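Local structure of N5-carboxyaminoimidazole ribonucleotide synthetase (Bacillus anthracis, 3QFF) at residues 13-19 and 37-43. The protein catalyses the ATP-dependent carboxylation of aminoimidazole ribonucleotide with bicarbonate in purine biosynthesis. Sequence-based numbering, arbitrary orientation.
Sequences PGKTIGI and GYKIAVL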
ATOM      1  N   PRO A  13     -10.712  13.604  -0.938  1.00 25.46           N
ATOM      2  CA  PRO A  13     -10.970  12.286  -1.528  1.00 25.59           C
ATOM      3  C   PRO A  13     -12.183  12.328  -2.439  1.00 26.05           C
ATOM      4  O   PRO A  13     -13.178  12.981  -2.105  1.00 26.06           O
ATOM      5  CB  PRO A  13     -11.257  11.431  -0.312  1.00 26.03           C
ATOM      6  CG  PRO A  13     -10.309  12.017   0.744  1.00 25.27           C
ATOM      7  CD  PRO A  13     -10.350  13.507   0.493  1.00 25.73           C
ATOM      8  N   GLY A  14     -12.084  11.677  -3.599  1.00 26.00           N
ATOM      9  CA  GLY A  14     -13.174  11.674  -4.566  1.00 25.26           C
ATOM     10  C   GLY A  14     -12.849  12.541  -5.768  1.00 25.44           C
ATOM     11  O   GLY A  14     -13.379  12.322  -6.850  1.00 25.42           O
ATOM     12  N   LYS A  15     -11.962  13.518  -5.584  1.00 24.23           N
ATOM     13  CA  LYS A  15     -11.514  14.360  -6.696  1.00 23.66           C
ATOM     14  C   LYS A  15     -10.485  13.614  -7.540  1.00 22.58           C
ATOM     15  O   LYS A  15      -9.992  12.559  -7.138  1.00 22.34           O
ATOM     16  CB  LYS A  15     -10.908  15.671  -6.180  1.00 23.48           C
ATOM     17  CG  LYS A  15     -11.851  16.556  -5.363  1.00 25.17           C
ATOM     18  CD  LYS A  15     -12.943  17.201  -6.223  1.00 28.65           C
ATOM     19  CE  LYS A  15     -13.575  18.385  -5.489  1.00 28.59           C
ATOM     20  NZ  LYS A  15     -14.138  17.927  -4.181  1.00 32.34           N
ATOM     21  N   THR A  16     -10.141  14.195  -8.688  1.00 22.36           N
ATOM     22  CA  THR A  16      -9.197  13.609  -9.631  1.00 21.99           C
ATOM     23  C   THR A  16      -7.818  14.248  -9.500  1.00 22.09           C
ATOM     24  O   THR A  16      -7.663  15.484  -9.582  1.00 22.71           O
ATOM     25  CB  THR A  16      -9.690  13.772 -11.101  1.00 22.34           C
ATOM     26  OG1 THR A  16     -10.998  13.203 -11.235  1.00 22.91           O
ATOM     27  CG2 THR A  16      -8.733  13.115 -12.097  1.00 21.74           C
ATOM     28  N   ILE A  17      -6.823  13.393  -9.314  1.00 21.09           N
ATOM     29  CA  ILE A  17      -5.442  13.806  -9.407  1.00 21.10           C
ATOM     30  C   ILE A  17      -4.899  13.447 -10.789  1.00 20.89           C
ATOM     31  O   ILE A  17      -4.943  12.274 -11.215  1.00 21.25           O
ATOM     32  CB  ILE A  17      -4.578  13.156  -8.300  1.00 20.93           C
ATOM     33  CG1 ILE A  17      -5.137  13.522  -6.917  1.00 21.13           C
ATOM     34  CG2 ILE A  17      -3.117  13.587  -8.469  1.00 20.96           C
ATOM     35  CD1 ILE A  17      -4.527  12.726  -5.762  1.00 21.86           C
ATOM     36  N   GLY A  18      -4.390  14.461 -11.474  1.00 20.55           N
ATOM     37  CA  GLY A  18      -3.787  14.314 -12.790  1.00 20.76           C
ATOM     38  C   GLY A  18      -2.275  14.281 -12.704  1.00 20.99           C
ATOM     39  O   GLY A  18      -1.654  15.144 -12.071  1.00 20.70           O
ATOM     40  N   ILE A  19      -1.686  13.292 -13.361  1.00 20.50           N
ATOM     41  CA  ILE A  19      -0.247  13.071 -13.299  1.00 21.14           C
ATOM     42  C   ILE A  19       0.375  13.201 -14.695  1.00 21.39           C
ATOM     43  O   ILE A  19      -0.064  12.547 -15.649  1.00 21.59           O
ATOM     44  CB  ILE A  19       0.085  11.672 -12.709  1.00 20.90           C
ATOM     45  CG1 ILE A  19      -0.582  11.496 -11.328  1.00 21.56           C
ATOM     46  CG2 ILE A  19       1.618  11.466 -12.655  1.00 21.28           C
ATOM     47  CD1 ILE A  19      -0.433  10.096 -10.702  1.00 22.09           C
ATOM     48  N   GLY A  37      -9.141   6.991  -1.982  1.00 26.73           N
ATOM     49  CA  GLY A  37     -10.369   7.228  -2.724  1.00 26.15           C
ATOM     50  C   GLY A  37     -10.299   8.346  -3.745  1.00 25.58           C
ATOM     51  O   GLY A  37     -11.333   8.912  -4.094  1.00 25.96           O
ATOM     52  N   TYR A  38      -9.090   8.683  -4.205  1.00 24.23           N
ATOM     53  CA  TYR A  38      -8.923   9.618  -5.318  1.00 23.76           C
ATOM     54  C   TYR A  38      -9.087   8.926  -6.668  1.00 23.98           C
ATOM     55  O   TYR A  38      -8.814   7.729  -6.813  1.00 23.47           O
ATOM     56  CB  TYR A  38      -7.560  10.328  -5.258  1.00 23.24           C
ATOM     57  CG  TYR A  38      -7.471  11.302  -4.127  1.00 21.64           C
ATOM     58  CD1 TYR A  38      -8.001  12.587  -4.246  1.00 20.14           C
ATOM     59  CD2 TYR A  38      -6.890  10.931  -2.910  1.00 22.47           C
ATOM     60  CE1 TYR A  38      -7.943  13.484  -3.197  1.00 21.63           C
ATOM     61  CE2 TYR A  38      -6.828  11.829  -1.841  1.00 22.18           C
ATOM     62  CZ  TYR A  38      -7.351  13.100  -1.992  1.00 22.69           C
ATOM     63  OH  TYR A  38      -7.285  13.976  -0.933  1.00 22.40           O
ATOM     64  N   LYS A  39      -9.547   9.698  -7.648  1.00 24.19           N
ATOM     65  CA  LYS A  39      -9.583   9.278  -9.046  1.00 24.49           C
ATOM     66  C   LYS A  39      -8.288   9.762  -9.700  1.00 23.69           C
ATOM     67  O   LYS A  39      -7.713  10.756  -9.267  1.00 23.46           O
ATOM     68  CB  LYS A  39     -10.827   9.888  -9.717  1.00 25.07           C
ATOM     69  CG  LYS A  39     -10.954   9.630 -11.216  1.00 29.33           C
ATOM     70  CD  LYS A  39     -12.369  10.014 -11.723  1.00 34.69           C
ATOM     71  CE  LYS A  39     -12.441   9.962 -13.259  1.00 37.01           C
ATOM     72  NZ  LYS A  39     -13.822  10.251 -13.773  1.00 38.68           N
ATOM     73  N   ILE A  40      -7.817   9.052 -10.720  1.00 23.42           N
ATOM     74  CA  ILE A  40      -6.528   9.347 -11.330  1.00 22.99           C
ATOM     75  C   ILE A  40      -6.633   9.545 -12.843  1.00 23.27           C
ATOM     76  O   ILE A  40      -7.213   8.710 -13.552  1.00 23.13           O
ATOM     77  CB  ILE A  40      -5.489   8.209 -11.054  1.00 23.41           C
ATOM     78  CG1 ILE A  40      -5.315   7.967  -9.543  1.00 23.58           C
ATOM     79  CG2 ILE A  40      -4.128   8.496 -11.763  1.00 21.98           C
ATOM     80  CD1 ILE A  40      -4.723   9.133  -8.769  1.00 24.42           C
ATOM     81  N   ALA A  41      -6.073  10.656 -13.324  1.00 23.00           N
ATOM     82  CA  ALA A  41      -5.861  10.863 -14.766  1.00 23.35           C
ATOM     83  C   ALA A  41      -4.364  10.941 -15.034  1.00 23.60           C
ATOM     84  O   ALA A  41      -3.624  11.541 -14.251  1.00 23.93           O
ATOM     85  CB  ALA A  41      -6.573  12.139 -15.240  1.00 22.49           C
ATOM     86  N   VAL A  42      -3.904  10.339 -16.124  1.00 23.98           N
ATOM     87  CA  VAL A  42      -2.480  10.380 -16.463  1.00 24.00           C
ATOM     88  C   VAL A  42      -2.292  10.789 -17.922  1.00 24.86           C
ATOM     89  O   VAL A  42      -3.093  10.429 -18.786  1.00 24.47           O
ATOM     90  CB  VAL A  42      -1.763   9.012 -16.167  1.00 24.01           C
ATOM     91  CG1 VAL A  42      -2.463   7.848 -16.866  1.00 24.09           C
ATOM     92  CG2 VAL A  42      -0.271   9.048 -16.559  1.00 22.99           C
ATOM     93  N   LEU A  43      -1.236  11.556 -18.178  1.00 25.68           N
ATOM     94  CA  LEU A  43      -0.778  11.848 -19.541  1.00 25.98           C
ATOM     95  C   LEU A  43       0.620  11.276 -19.753  1.00 26.61           C
ATOM     96  O   LEU A  43       1.517  11.487 -18.928  1.00 25.93           O
ATOM     97  CB  LEU A  43      -0.790  13.354 -19.808  1.00 26.09           C
ATOM     98  CG  LEU A  43      -0.349  13.914 -21.170  1.00 26.71           C
ATOM     99  CD1 LEU A  43      -0.903  15.310 -21.320  1.00 27.97           C
ATOM    100  CD2 LEU A  43       1.172  13.944 -21.335  1.00 25.55           C
TER
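Residues 16-19 and 39-43 run side by side as parallel strands, 4.4 Å apart at the closest approach of their axes and 23° from exact alignment, tied by five backbone hydrogen bonds, from Lys39 N to Lys15 O at one end to Leu43 N to Ile19 O at the other, with Ile17 and Ile19 each using both N and O. Helix 24-35 links them in a right-handed beta-alpha-beta crossover, the opening unit of the Rossmann-like preATP-grasp domain, and its Schellman motif at Gly37 turns the chain into the second strand. Strand 16-20 also pairs with 78-81, and strand 39-44 with 57-60, which places this pair at the middle of a four-stranded parallel sheet.

Tyr38, just before its strand, is clamped from opposite faces. Pro13 CA lies 3.9 Å from the ring centroid on one face and Ile17 CD1 4.0 Å on the other, both displaced toward the rim, a CH-pi contact on each side. With CG of Tyr38 beside its own backbone N (chi1 -70°), the ring reaches back over the loop, where its OH hydrogen-bonds Ile11 O; helix 294-303 packs on both Tyr38 and Ile17.

On the sheet face covered by helix 24-35, Ile17 CB meets Ile40 CD1 at 4.1 Å, while Ile19 CD1 approaches Ile40 CG2 at 4.2 Å, so Ile40 bridges two residues of the neighbouring strand. On the opposite face of the sheet, which also carries Ala41, Thr16 and Lys39 lie alongside each other and point the same way. The extended Lys39 chain, its CG anti to the backbone N (chi1 175°), passes the threonine hydroxyl with CD 3.5 Å from Thr16 OG1, and the methyl Thr16 CG2 turns instead to Ala41 CB, 3.9 Å away.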